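Local coordinates for protein quinoline 2-oxidoreductase medium subunit (Pseudomonas putida, PDB 1T3Q) that binds FAD as the medium subunit of quinoline 2-oxidoreductase, a molybdenum hydroxylase, and probably uses this flavin in electron transfer, at residues 1-6 and 35-40; 25-30 and 49-54; 193-198 and 270-275. All blocks are in the same frame, centred on the assembly; numbering follows the deposited sequence.

Contact 1 brings the N-terminal residues 1-6 onto 35-40, closing a loop that holds strand 7-9, helix 14-23 and strand 28-30. Contact 2 opens within that loop, at 25-30, and closes beyond it at 49-54, so the two cross along the chain. They also touch in space: Leu36 lies against Ile29, Ile30 and Leu50, and both contacts reach the FAD. Together they tie the N-terminal segment, helix 36-41 and the parallel strands 28-30 and 49-52 into one unit. Contact 3 follows in series, its centre about 35 Å from that of contact 1, and joins strand 193-202 to helix 261-284 in the C-terminal part.

Contact 1 (1-6 and 35-40); sequences MKFPAF and SLLPLL. With FAD (flavin-adenine dinucleotide), chain R.
Phe3 and Leu40 mark the closest backbone approach, their CA atoms 5.0 Å apart, where the N-terminal segment 1-6 passes helix 36-41 on the side of Leu37 and Leu40. The Phe3 ring reaches both these positions, a turn apart. Its CD2 lies 3.6 Å from Leu40 CB, while CZ is 3.8 Å from Leu37 CB; the Leu37 side chain slants past the ring and that of Leu40 crosses it at about a right angle. Ring carbons also meet two helix carbonyls, Phe3 CE2 at 3.4 Å from Leu37 O and Pro4 CD at 3.4 Å from Leu40 O. Leu40 forks between Pro4 and Phe6: CD2 meets Pro4 CD at 3.8 Å, and CD1 meets Phe6 CE2 at 3.9 Å. With CG of Phe6 lodged between its own backbone N and carbonyl carbon (chi1 53°), the ring comes at Leu40 from the opposite direction. Leu50 of strand 49-52 packs on both Leu40 and Phe6. Arg28 of the small subunit bonds Phe3 O. At the helix start, the backbone N atoms of Ser35 and Leu36 donate to FAD O1A. No hydrogen bond links the two segments, so they meet by van der Waals packing, while the helix N terminus probably helps to stabilise the charge of the FAD diphosphate.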
loop_
_atom_site.group_PDB
_atom_site.type_symbol
_atom_site.label_atom_id
_atom_site.label_comp_id
_atom_site.label_asym_id
_atom_site.label_seq_id
_atom_site.Cartn_x
_atom_site.Cartn_y
_atom_site.Cartn_z
ATOM N N MET C 1 0.808 -6.973 -27.910
ATOM C CA MET C 1 2.265 -7.230 -28.061
ATOM C C MET C 1 2.667 -8.522 -27.347
ATOM O O MET C 1 3.839 -8.897 -27.336
ATOM C CB MET C 1 3.061 -6.039 -27.522
ATOM C CG MET C 1 4.568 -6.164 -27.625
ATOM S SD MET C 1 5.333 -4.709 -28.374
ATOM C CE MET C 1 6.253 -5.481 -29.716
ATOM N N LYS C 2 1.694 -9.196 -26.741
ATOM C CA LYS C 2 1.968 -10.467 -26.080
ATOM C C LYS C 2 1.770 -11.543 -27.152
ATOM O O LYS C 2 0.881 -11.421 -28.002
ATOM C CB LYS C 2 1.003 -10.705 -24.913
ATOM C CG LYS C 2 1.096 -9.685 -23.780
ATOM C CD LYS C 2 2.508 -9.567 -23.228
ATOM C CE LYS C 2 2.572 -8.555 -22.089
ATOM N NZ LYS C 2 3.946 -8.424 -21.520
ATOM N N PHE C 3 2.601 -12.580 -27.127
ATOM C CA PHE C 3 2.504 -13.653 -28.113
ATOM C C PHE C 3 1.128 -14.307 -28.094
ATOM O O PHE C 3 0.437 -14.292 -27.077
ATOM C CB PHE C 3 3.507 -14.775 -27.818
ATOM C CG PHE C 3 4.913 -14.311 -27.588
ATOM C CD1 PHE C 3 5.764 -15.057 -26.771
ATOM C CD2 PHE C 3 5.400 -13.153 -28.184
ATOM C CE1 PHE C 3 7.073 -14.654 -26.552
ATOM C CE2 PHE C 3 6.715 -12.742 -27.969
ATOM C CZ PHE C 3 7.549 -13.492 -27.154
ATOM N N PRO C 4 0.704 -14.870 -29.235
ATOM C CA PRO C 4 -0.598 -15.537 -29.252
ATOM C C PRO C 4 -0.298 -16.884 -28.585
ATOM O O PRO C 4 0.874 -17.225 -28.400
ATOM C CB PRO C 4 -0.908 -15.654 -30.745
ATOM C CG PRO C 4 0.439 -15.760 -31.365
ATOM C CD PRO C 4 1.258 -14.751 -30.596
ATOM N N ALA C 5 -1.323 -17.642 -28.218
ATOM C CA ALA C 5 -1.106 -18.923 -27.546
ATOM C C ALA C 5 -0.577 -20.042 -28.446
ATOM O O ALA C 5 -0.831 -20.060 -29.646
ATOM C CB ALA C 5 -2.393 -19.370 -26.867
ATOM N N PHE C 6 0.173 -20.968 -27.849
ATOM C CA PHE C 6 0.727 -22.115 -28.570
ATOM C C PHE C 6 1.313 -23.136 -27.599
ATOM O O PHE C 6 1.632 -22.805 -26.457
ATOM C CB PHE C 6 1.803 -21.662 -29.572
ATOM C CG PHE C 6 2.889 -20.807 -28.966
ATOM C CD1 PHE C 6 3.892 -21.374 -28.183
ATOM C CD2 PHE C 6 2.888 -19.426 -29.156
ATOM C CE1 PHE C 6 4.878 -20.574 -27.596
ATOM C CE2 PHE C 6 3.866 -18.622 -28.576
ATOM C CZ PHE C 6 4.865 -19.198 -27.793
ATOM N N SER C 35 14.110 -13.751 -34.156
ATOM C CA SER C 35 13.354 -13.239 -35.299
ATOM C C SER C 35 11.894 -13.682 -35.199
ATOM O O SER C 35 10.981 -12.942 -35.559
ATOM C CB SER C 35 13.950 -13.730 -36.622
ATOM O OG SER C 35 15.115 -12.997 -36.951
ATOM N N LEU C 36 11.683 -14.889 -34.687
ATOM C CA LEU C 36 10.349 -15.449 -34.538
ATOM C C LEU C 36 9.521 -14.798 -33.437
ATOM O O LEU C 36 8.343 -14.495 -33.641
ATOM C CB LEU C 36 10.438 -16.953 -34.266
ATOM C CG LEU C 36 9.099 -17.644 -33.997
ATOM C CD1 LEU C 36 8.185 -17.490 -35.217
ATOM C CD2 LEU C 36 9.335 -19.115 -33.678
ATOM N N LEU C 37 10.122 -14.587 -32.270
ATOM C CA LEU C 37 9.380 -13.989 -31.167
ATOM C C LEU C 37 8.949 -12.560 -31.495
ATOM O O LEU C 37 7.845 -12.150 -31.139
ATOM C CB LEU C 37 10.191 -14.053 -29.863
ATOM C CG LEU C 37 10.539 -15.466 -29.363
ATOM C CD1 LEU C 37 10.827 -15.424 -27.862
ATOM C CD2 LEU C 37 9.398 -16.431 -29.632
ATOM N N PRO C 38 9.813 -11.778 -32.166
ATOM C CA PRO C 38 9.341 -10.426 -32.471
ATOM C C PRO C 38 8.088 -10.523 -33.354
ATOM O O PRO C 38 7.140 -9.758 -33.183
ATOM C CB PRO C 38 10.531 -9.806 -33.190
ATOM C CG PRO C 38 11.690 -10.404 -32.432
ATOM C CD PRO C 38 11.275 -11.873 -32.342
ATOM N N LEU C 39 8.087 -11.477 -34.284
ATOM C CA LEU C 39 6.940 -11.681 -35.169
ATOM C C LEU C 39 5.716 -12.076 -34.358
ATOM O O LEU C 39 4.600 -11.638 -34.649
ATOM C CB LEU C 39 7.228 -12.773 -36.204
ATOM C CG LEU C 39 8.232 -12.465 -37.316
ATOM C CD1 LEU C 39 8.414 -13.696 -38.194
ATOM C CD2 LEU C 39 7.732 -11.289 -38.143
ATOM N N LEU C 40 5.928 -12.914 -33.344
ATOM C CA LEU C 40 4.844 -13.357 -32.474
ATOM C C LEU C 40 4.332 -12.191 -31.641
ATOM O O LEU C 40 3.134 -12.086 -31.377
ATOM C CB LEU C 40 5.326 -14.480 -31.546
ATOM C CG LEU C 40 5.487 -15.868 -32.176
ATOM C CD1 LEU C 40 6.180 -16.805 -31.201
ATOM C CD2 LEU C 40 4.115 -16.412 -32.549
HETATM P PA FAD R . 14.356 -18.049 -34.773
HETATM O O1A FAD R . 13.895 -16.649 -34.573
HETATM O O2A FAD R . 14.011 -18.983 -33.877
HETATM O O5B FAD R . 13.549 -18.349 -36.024
HETATM C C5B FAD R . 13.892 -17.930 -37.384
HETATM C C4B FAD R . 12.863 -18.582 -38.402
HETATM O O4B FAD R . 13.544 -19.773 -38.963
HETATM C C3B FAD R . 11.480 -19.117 -37.893
HETATM O O3B FAD R . 10.488 -19.000 -38.869
HETATM C C2B FAD R . 11.826 -20.588 -37.510
HETATM O O2B FAD R . 10.708 -21.437 -37.581
HETATM C C1B FAD R . 12.782 -20.975 -38.600
HETATM N N9A FAD R . 13.830 -21.914 -38.204
HETATM C C8A FAD R . 14.792 -21.732 -37.231
HETATM N N7A FAD R . 15.740 -22.667 -37.254
HETATM C C5A FAD R . 15.375 -23.511 -38.276
HETATM C C6A FAD R . 16.012 -24.740 -38.846
HETATM N N6A FAD R . 17.110 -25.285 -38.383
HETATM N N1A FAD R . 15.329 -25.312 -39.912
HETATM C C2A FAD R . 14.167 -24.778 -40.425
HETATM N N3A FAD R . 13.513 -23.671 -39.967
HETATM C C4A FAD R . 14.122 -23.100 -38.855
HETATM N N1 FAD R . 20.101 -10.434 -38.186
HETATM C C2 FAD R . 21.021 -10.060 -39.081
HETATM O O2 FAD R . 21.240 -10.700 -40.078
HETATM N N3 FAD R . 21.660 -8.776 -39.005
HETATM C C4 FAD R . 21.292 -7.827 -38.054
HETATM O O4 FAD R . 21.837 -6.746 -38.062
HETATM C C4X FAD R . 20.227 -8.192 -37.116
HETATM N N5 FAD R . 19.810 -7.304 -36.154
HETATM C C5X FAD R . 18.879 -7.733 -35.227
HETATM C C6 FAD R . 18.452 -6.792 -34.234
HETATM C C7 FAD R . 17.520 -7.138 -33.256
HETATM C C7M FAD R . 17.080 -6.095 -32.251
HETATM C C8 FAD R . 16.968 -8.513 -33.216
HETATM C C8M FAD R . 15.959 -8.957 -32.183
HETATM C C9 FAD R . 17.398 -9.465 -34.179
HETATM C C9A FAD R . 18.335 -9.086 -35.193
HETATM N N10 FAD R . 18.813 -9.992 -36.240
HETATM C C10 FAD R . 19.690 -9.574 -37.194
HETATM C "C1'" FAD R . 18.173 -11.330 -36.351
HETATM C "C2'" FAD R . 19.055 -12.480 -35.784
HETATM O "O2'" FAD R . 20.138 -12.738 -36.683
HETATM C "C3'" FAD R . 18.125 -13.688 -35.640
HETATM O "O3'" FAD R . 18.674 -14.486 -34.582
HETATM C "C4'" FAD R . 18.022 -14.547 -36.929
HETATM O "O4'" FAD R . 17.526 -13.777 -38.028
HETATM C "C5'" FAD R . 17.060 -15.662 -36.630
HETATM O "O5'" FAD R . 17.816 -16.833 -35.946
HETATM P P FAD R . 17.205 -17.486 -34.736
HETATM O O1P FAD R . 18.167 -18.620 -34.365
HETATM O O2P FAD R . 16.871 -16.588 -33.731
HETATM O O3P FAD R . 15.943 -18.112 -35.166
#

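Contact 2 (25-30 and 49-54); sequences PDARII and CLVDLR. With FAD (flavin-adenine dinucleotide), chain R.
Ile30 and Asp52 sit side by side on neighbouring parallel strands, and the CG2 branch of Ile30 leans across to within 3.5 Å of Asp52 CA. That branch lies between its own backbone N and carbonyl carbon, with CG1 pointing anti to N (chi1 -179°) and directed to the side where FAD O2A lies. Leu50 is on the same face; its CB meets Ile30 CG2 obliquely at 4.1 Å, and Leu36 of helix 36-41 packs on both. Ile29 points to the other face, with Val51, and its CG2 meets CD1 of Leu53, just past the strand, at 3.7 Å. Both residues go on to touch the adenine of FAD: Ile29 CD1 approaches C2A at 3.6 Å and Leu53 CD1 approaches N6A at 3.5 Å. Helix 14-23 packs on them through Leu21 and Val17.

The backbone holds the register. Arg28 brackets Leu50, its N donating to Cys49 O at 2.9 Å and its O accepting from Val51 N at 2.8 Å; Ile30 N then bonds Val51 O. At the end of the strand, Asp52 OD1 accepts from Arg54 N in an Asx turn, while OD2 is bonded by Tyr8 and by Gln74 of the small subunit. Strands 28-30 and 49-52, joined through helix 36-41, form a beta-alpha-beta crossover in the FAD-binding domain of the molybdopterin dehydrogenase family, with the adenosine end of the cofactor beside it.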
loop_
_atom_site.group_PDB
_atom_site.type_symbol
_atom_site.label_atom_id
_atom_site.label_comp_id
_atom_site.label_asym_id
_atom_site.label_seq_id
_atom_site.Cartn_x
_atom_site.Cartn_y
_atom_site.Cartn_z
ATOM N N PRO C 25 0.771 -29.328 -39.350
ATOM C CA PRO C 25 1.105 -28.316 -40.357
ATOM C C PRO C 25 1.210 -26.884 -39.838
ATOM O O PRO C 25 1.856 -26.043 -40.460
ATOM C CB PRO C 25 -0.019 -28.469 -41.377
ATOM C CG PRO C 25 -0.361 -29.920 -41.275
ATOM C CD PRO C 25 -0.395 -30.115 -39.786
ATOM N N ASP C 26 0.570 -26.606 -38.709
ATOM C CA ASP C 26 0.600 -25.265 -38.137
ATOM C C ASP C 26 1.725 -25.091 -37.122
ATOM O O ASP C 26 1.913 -24.004 -36.569
ATOM C CB ASP C 26 -0.744 -24.958 -37.486
ATOM C CG ASP C 26 -1.870 -24.871 -38.498
ATOM O OD1 ASP C 26 -3.030 -25.106 -38.111
ATOM O OD2 ASP C 26 -1.596 -24.556 -39.676
ATOM N N ALA C 27 2.469 -26.162 -36.874
ATOM C CA ALA C 27 3.576 -26.099 -35.931
ATOM C C ALA C 27 4.735 -25.383 -36.603
ATOM O O ALA C 27 4.905 -25.454 -37.820
ATOM C CB ALA C 27 3.998 -27.503 -35.512
ATOM N N ARG C 28 5.527 -24.675 -35.810
ATOM C CA ARG C 28 6.663 -23.961 -36.350
ATOM C C ARG C 28 7.873 -24.204 -35.471
ATOM O O ARG C 28 7.751 -24.410 -34.264
ATOM C CB ARG C 28 6.345 -22.467 -36.453
ATOM C CG ARG C 28 5.099 -22.202 -37.294
ATOM C CD ARG C 28 4.820 -20.721 -37.518
ATOM N NE ARG C 28 5.801 -20.097 -38.401
ATOM C CZ ARG C 28 5.497 -19.220 -39.355
ATOM N NH1 ARG C 28 6.456 -18.703 -40.109
ATOM N NH2 ARG C 28 4.234 -18.872 -39.566
ATOM N N ILE C 29 9.040 -24.205 -36.099
ATOM C CA ILE C 29 10.291 -24.424 -35.400
ATOM C C ILE C 29 10.755 -23.156 -34.694
ATOM O O ILE C 29 10.504 -22.050 -35.166
ATOM C CB ILE C 29 11.406 -24.821 -36.396
ATOM C CG1 ILE C 29 11.158 -26.233 -36.934
ATOM C CG2 ILE C 29 12.783 -24.706 -35.729
ATOM C CD1 ILE C 29 12.016 -26.568 -38.148
ATOM N N ILE C 30 11.405 -23.320 -33.545
ATOM C CA ILE C 30 11.988 -22.179 -32.863
ATOM C C ILE C 30 13.417 -22.576 -32.519
ATOM O O ILE C 30 13.666 -23.679 -32.031
ATOM C CB ILE C 30 11.244 -21.756 -31.559
ATOM C CG1 ILE C 30 11.951 -20.522 -30.973
ATOM C CG2 ILE C 30 11.239 -22.883 -30.534
ATOM C CD1 ILE C 30 11.298 -19.933 -29.727
ATOM N N CYS C 49 1.975 -24.750 -32.326
ATOM C CA CYS C 49 2.987 -25.286 -31.434
ATOM C C CYS C 49 4.378 -24.878 -31.901
ATOM O O CYS C 49 4.636 -24.785 -33.098
ATOM C CB CYS C 49 2.872 -26.817 -31.423
ATOM S SG CYS C 49 4.233 -27.716 -30.618
ATOM N N LEU C 50 5.268 -24.608 -30.954
ATOM C CA LEU C 50 6.634 -24.257 -31.312
ATOM C C LEU C 50 7.503 -25.453 -30.967
ATOM O O LEU C 50 7.459 -25.963 -29.848
ATOM C CB LEU C 50 7.115 -23.019 -30.552
ATOM C CG LEU C 50 6.453 -21.693 -30.947
ATOM C CD1 LEU C 50 7.181 -20.547 -30.263
ATOM C CD2 LEU C 50 6.498 -21.519 -32.462
ATOM N N VAL C 51 8.283 -25.898 -31.942
ATOM C CA VAL C 51 9.154 -27.044 -31.762
ATOM C C VAL C 51 10.593 -26.565 -31.672
ATOM O O VAL C 51 11.199 -26.188 -32.679
ATOM C CB VAL C 51 9.017 -28.023 -32.940
ATOM C CG1 VAL C 51 9.839 -29.277 -32.668
ATOM C CG2 VAL C 51 7.540 -28.365 -33.155
ATOM N N ASP C 52 11.120 -26.594 -30.456
ATOM C CA ASP C 52 12.478 -26.153 -30.159
ATOM C C ASP C 52 13.500 -27.195 -30.611
ATOM O O ASP C 52 13.261 -28.400 -30.494
ATOM C CB ASP C 52 12.616 -25.926 -28.644
ATOM C CG ASP C 52 13.712 -24.928 -28.289
ATOM O OD1 ASP C 52 14.709 -24.838 -29.032
ATOM O OD2 ASP C 52 13.576 -24.244 -27.252
ATOM N N LEU C 53 14.636 -26.729 -31.119
ATOM C CA LEU C 53 15.698 -27.621 -31.572
ATOM C C LEU C 53 16.829 -27.686 -30.545
ATOM O O LEU C 53 17.872 -28.283 -30.808
ATOM C CB LEU C 53 16.262 -27.135 -32.914
ATOM C CG LEU C 53 15.270 -26.970 -34.069
ATOM C CD1 LEU C 53 16.000 -26.444 -35.291
ATOM C CD2 LEU C 53 14.601 -28.304 -34.381
ATOM N N ARG C 54 16.613 -27.096 -29.370
ATOM C CA ARG C 54 17.643 -27.065 -28.332
ATOM C C ARG C 54 18.213 -28.417 -27.913
ATOM O O ARG C 54 19.374 -28.499 -27.517
ATOM C CB ARG C 54 17.131 -26.336 -27.077
ATOM C CG ARG C 54 15.969 -27.007 -26.365
ATOM C CD ARG C 54 15.674 -26.350 -25.012
ATOM N NE ARG C 54 16.826 -26.422 -24.108
ATOM C CZ ARG C 54 16.821 -26.012 -22.841
ATOM N NH1 ARG C 54 15.724 -25.495 -22.305
ATOM N NH2 ARG C 54 17.922 -26.112 -22.110
HETATM P PA FAD R . 14.356 -18.049 -34.773
HETATM O O1A FAD R . 13.895 -16.649 -34.573
HETATM O O2A FAD R . 14.011 -18.983 -33.877
HETATM O O5B FAD R . 13.549 -18.349 -36.024
HETATM C C5B FAD R . 13.892 -17.930 -37.384
HETATM C C4B FAD R . 12.863 -18.582 -38.402
HETATM O O4B FAD R . 13.544 -19.773 -38.963
HETATM C C3B FAD R . 11.480 -19.117 -37.893
HETATM O O3B FAD R . 10.488 -19.000 -38.869
HETATM C C2B FAD R . 11.826 -20.588 -37.510
HETATM O O2B FAD R . 10.708 -21.437 -37.581
HETATM C C1B FAD R . 12.782 -20.975 -38.600
HETATM N N9A FAD R . 13.830 -21.914 -38.204
HETATM C C8A FAD R . 14.792 -21.732 -37.231
HETATM N N7A FAD R . 15.740 -22.667 -37.254
HETATM C C5A FAD R . 15.375 -23.511 -38.276
HETATM C C6A FAD R . 16.012 -24.740 -38.846
HETATM N N6A FAD R . 17.110 -25.285 -38.383
HETATM N N1A FAD R . 15.329 -25.312 -39.912
HETATM C C2A FAD R . 14.167 -24.778 -40.425
HETATM N N3A FAD R . 13.513 -23.671 -39.967
HETATM C C4A FAD R . 14.122 -23.100 -38.855
HETATM N N1 FAD R . 20.101 -10.434 -38.186
HETATM C C2 FAD R . 21.021 -10.060 -39.081
HETATM O O2 FAD R . 21.240 -10.700 -40.078
HETATM N N3 FAD R . 21.660 -8.776 -39.005
HETATM C C4 FAD R . 21.292 -7.827 -38.054
HETATM O O4 FAD R . 21.837 -6.746 -38.062
HETATM C C4X FAD R . 20.227 -8.192 -37.116
HETATM N N5 FAD R . 19.810 -7.304 -36.154
HETATM C C5X FAD R . 18.879 -7.733 -35.227
HETATM C C6 FAD R . 18.452 -6.792 -34.234
HETATM C C7 FAD R . 17.520 -7.138 -33.256
HETATM C C7M FAD R . 17.080 -6.095 -32.251
HETATM C C8 FAD R . 16.968 -8.513 -33.216
HETATM C C8M FAD R . 15.959 -8.957 -32.183
HETATM C C9 FAD R . 17.398 -9.465 -34.179
HETATM C C9A FAD R . 18.335 -9.086 -35.193
HETATM N N10 FAD R . 18.813 -9.992 -36.240
HETATM C C10 FAD R . 19.690 -9.574 -37.194
HETATM C "C1'" FAD R . 18.173 -11.330 -36.351
HETATM C "C2'" FAD R . 19.055 -12.480 -35.784
HETATM O "O2'" FAD R . 20.138 -12.738 -36.683
HETATM C "C3'" FAD R . 18.125 -13.688 -35.640
HETATM O "O3'" FAD R . 18.674 -14.486 -34.582
HETATM C "C4'" FAD R . 18.022 -14.547 -36.929
HETATM O "O4'" FAD R . 17.526 -13.777 -38.028
HETATM C "C5'" FAD R . 17.060 -15.662 -36.630
HETATM O "O5'" FAD R . 17.816 -16.833 -35.946
HETATM P P FAD R . 17.205 -17.486 -34.736
HETATM O O1P FAD R . 18.167 -18.620 -34.365
HETATM O O2P FAD R . 16.871 -16.588 -33.731
HETATM O O3P FAD R . 15.943 -18.112 -35.166
#

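Contact 3 (193-198 and 270-275); sequences VMAAAG and AITQRV
Ile271 packs on Val193 and Ala195 and, with its far methyl, covers one face of the Arg274 guanidinium: CD1 stands 3.5 Å above that plane, offset toward its rim. The guanidinium makes a salt bridge with Asp181 of strand 177-183. Arg274 does not touch segment 193-198; between the two segments the side-chain contacts are mainly aliphatic. Val193 CG2 and Ile271 CG1 meet obliquely at 3.9 Å, and the other branch, Ile271 CG2, lies 4.1 Å from Ala195 CB.

One turn on, Val275 brings both methyls to the strand. Because CG1 is held between the backbone N and the carbonyl carbon (chi1 70°), it is equally close to Ala195 CB and Ala197 CB, 4.0 Å from each. CG2 lies against the chain between these residues, 3.9 Å from Ala197 N. Thr272 OG1 comes to 3.8 Å from Ala195 CB, with its polar need met by Ala268 O in the preceding turn of its own helix. The small alanine side chains are consistent with the close approach: the axes of segments 193-198 and 270-275 come within 7.7 Å, inclined by 27°. The alternate residues, Met194 and Ala196, point the other way and pack on Phe126 of helix 123-130. The contact is thus a helix, 261-284, packed on one face of an antiparallel sheet in the CO dehydrogenase flavoprotein C-terminal domain.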
loop_
_atom_site.group_PDB
_atom_site.type_symbol
_atom_site.label_atom_id
_atom_site.label_comp_id
_atom_site.label_asym_id
_atom_site.label_seq_id
_atom_site.Cartn_x
_atom_site.Cartn_y
_atom_site.Cartn_z
ATOM N N VAL C 193 22.939 -1.345 -47.342
ATOM C CA VAL C 193 23.677 -2.051 -48.386
ATOM C C VAL C 193 24.917 -2.728 -47.807
ATOM O O VAL C 193 25.574 -2.190 -46.913
ATOM C CB VAL C 193 24.150 -1.090 -49.513
ATOM C CG1 VAL C 193 22.955 -0.422 -50.179
ATOM C CG2 VAL C 193 25.096 -0.033 -48.941
ATOM N N MET C 194 25.225 -3.921 -48.304
ATOM C CA MET C 194 26.414 -4.634 -47.864
ATOM C C MET C 194 27.124 -5.157 -49.102
ATOM O O MET C 194 26.508 -5.317 -50.155
ATOM C CB MET C 194 26.064 -5.782 -46.911
ATOM C CG MET C 194 25.111 -6.835 -47.458
ATOM S SD MET C 194 24.872 -8.151 -46.240
ATOM C CE MET C 194 23.699 -7.406 -45.143
ATOM N N ALA C 195 28.426 -5.391 -48.987
ATOM C CA ALA C 195 29.199 -5.883 -50.115
ATOM C C ALA C 195 30.374 -6.726 -49.645
ATOM O O ALA C 195 30.921 -6.515 -48.560
ATOM C CB ALA C 195 29.698 -4.714 -50.963
ATOM N N ALA C 196 30.746 -7.689 -50.474
ATOM C CA ALA C 196 31.856 -8.574 -50.173
ATOM C C ALA C 196 32.723 -8.640 -51.414
ATOM O O ALA C 196 32.224 -8.573 -52.540
ATOM C CB ALA C 196 31.343 -9.964 -49.807
ATOM N N ALA C 197 34.026 -8.753 -51.209
ATOM C CA ALA C 197 34.951 -8.828 -52.325
ATOM C C ALA C 197 35.960 -9.929 -52.052
ATOM O O ALA C 197 36.683 -9.883 -51.054
ATOM C CB ALA C 197 35.664 -7.494 -52.510
ATOM N N GLY C 198 35.974 -10.928 -52.930
ATOM C CA GLY C 198 36.907 -12.032 -52.800
ATOM C C GLY C 198 37.895 -11.910 -53.943
ATOM O O GLY C 198 37.504 -11.943 -55.112
ATOM N N ALA C 270 29.665 3.250 -53.266
ATOM C CA ALA C 270 30.710 3.702 -52.347
ATOM C C ALA C 270 31.250 2.554 -51.503
ATOM O O ALA C 270 32.456 2.432 -51.304
ATOM C CB ALA C 270 30.168 4.805 -51.438
ATOM N N ILE C 271 30.350 1.715 -51.006
ATOM C CA ILE C 271 30.742 0.584 -50.178
ATOM C C ILE C 271 31.493 -0.480 -50.982
ATOM O O ILE C 271 32.475 -1.059 -50.508
ATOM C CB ILE C 271 29.506 -0.055 -49.519
ATOM C CG1 ILE C 271 28.797 0.988 -48.648
ATOM C CG2 ILE C 271 29.912 -1.267 -48.694
ATOM C CD1 ILE C 271 29.670 1.581 -47.553
ATOM N N THR C 272 31.027 -0.735 -52.200
ATOM C CA THR C 272 31.655 -1.733 -53.059
ATOM C C THR C 272 33.083 -1.326 -53.400
ATOM O O THR C 272 34.003 -2.143 -53.347
ATOM C CB THR C 272 30.849 -1.927 -54.356
ATOM O OG1 THR C 272 29.580 -2.510 -54.035
ATOM C CG2 THR C 272 31.591 -2.839 -55.327
ATOM N N GLN C 273 33.266 -0.056 -53.745
ATOM C CA GLN C 273 34.589 0.451 -54.072
ATOM C C GLN C 273 35.504 0.288 -52.865
ATOM O O GLN C 273 36.655 -0.133 -52.990
ATOM C CB GLN C 273 34.496 1.927 -54.465
ATOM C CG GLN C 273 35.830 2.632 -54.542
ATOM C CD GLN C 273 35.709 4.056 -55.053
ATOM O OE1 GLN C 273 36.647 4.841 -54.946
ATOM N NE2 GLN C 273 34.555 4.389 -55.622
ATOM N N ARG C 274 34.975 0.610 -51.690
ATOM C CA ARG C 274 35.735 0.511 -50.453
ATOM C C ARG C 274 36.185 -0.915 -50.145
ATOM O O ARG C 274 37.347 -1.146 -49.804
ATOM C CB ARG C 274 34.899 1.038 -49.283
ATOM C CG ARG C 274 35.635 1.026 -47.955
ATOM C CD ARG C 274 34.668 1.156 -46.790
ATOM N NE ARG C 274 33.911 2.402 -46.818
ATOM C CZ ARG C 274 32.895 2.673 -46.002
ATOM N NH1 ARG C 274 32.264 3.837 -46.090
ATOM N NH2 ARG C 274 32.505 1.778 -45.104
ATOM N N VAL C 275 35.266 -1.870 -50.260
ATOM C CA VAL C 275 35.583 -3.264 -49.970
ATOM C C VAL C 275 36.554 -3.874 -50.989
ATOM O O VAL C 275 37.403 -4.698 -50.633
ATOM C CB VAL C 275 34.285 -4.124 -49.866
ATOM C CG1 VAL C 275 33.629 -4.280 -51.233
ATOM C CG2 VAL C 275 34.609 -5.480 -49.258
#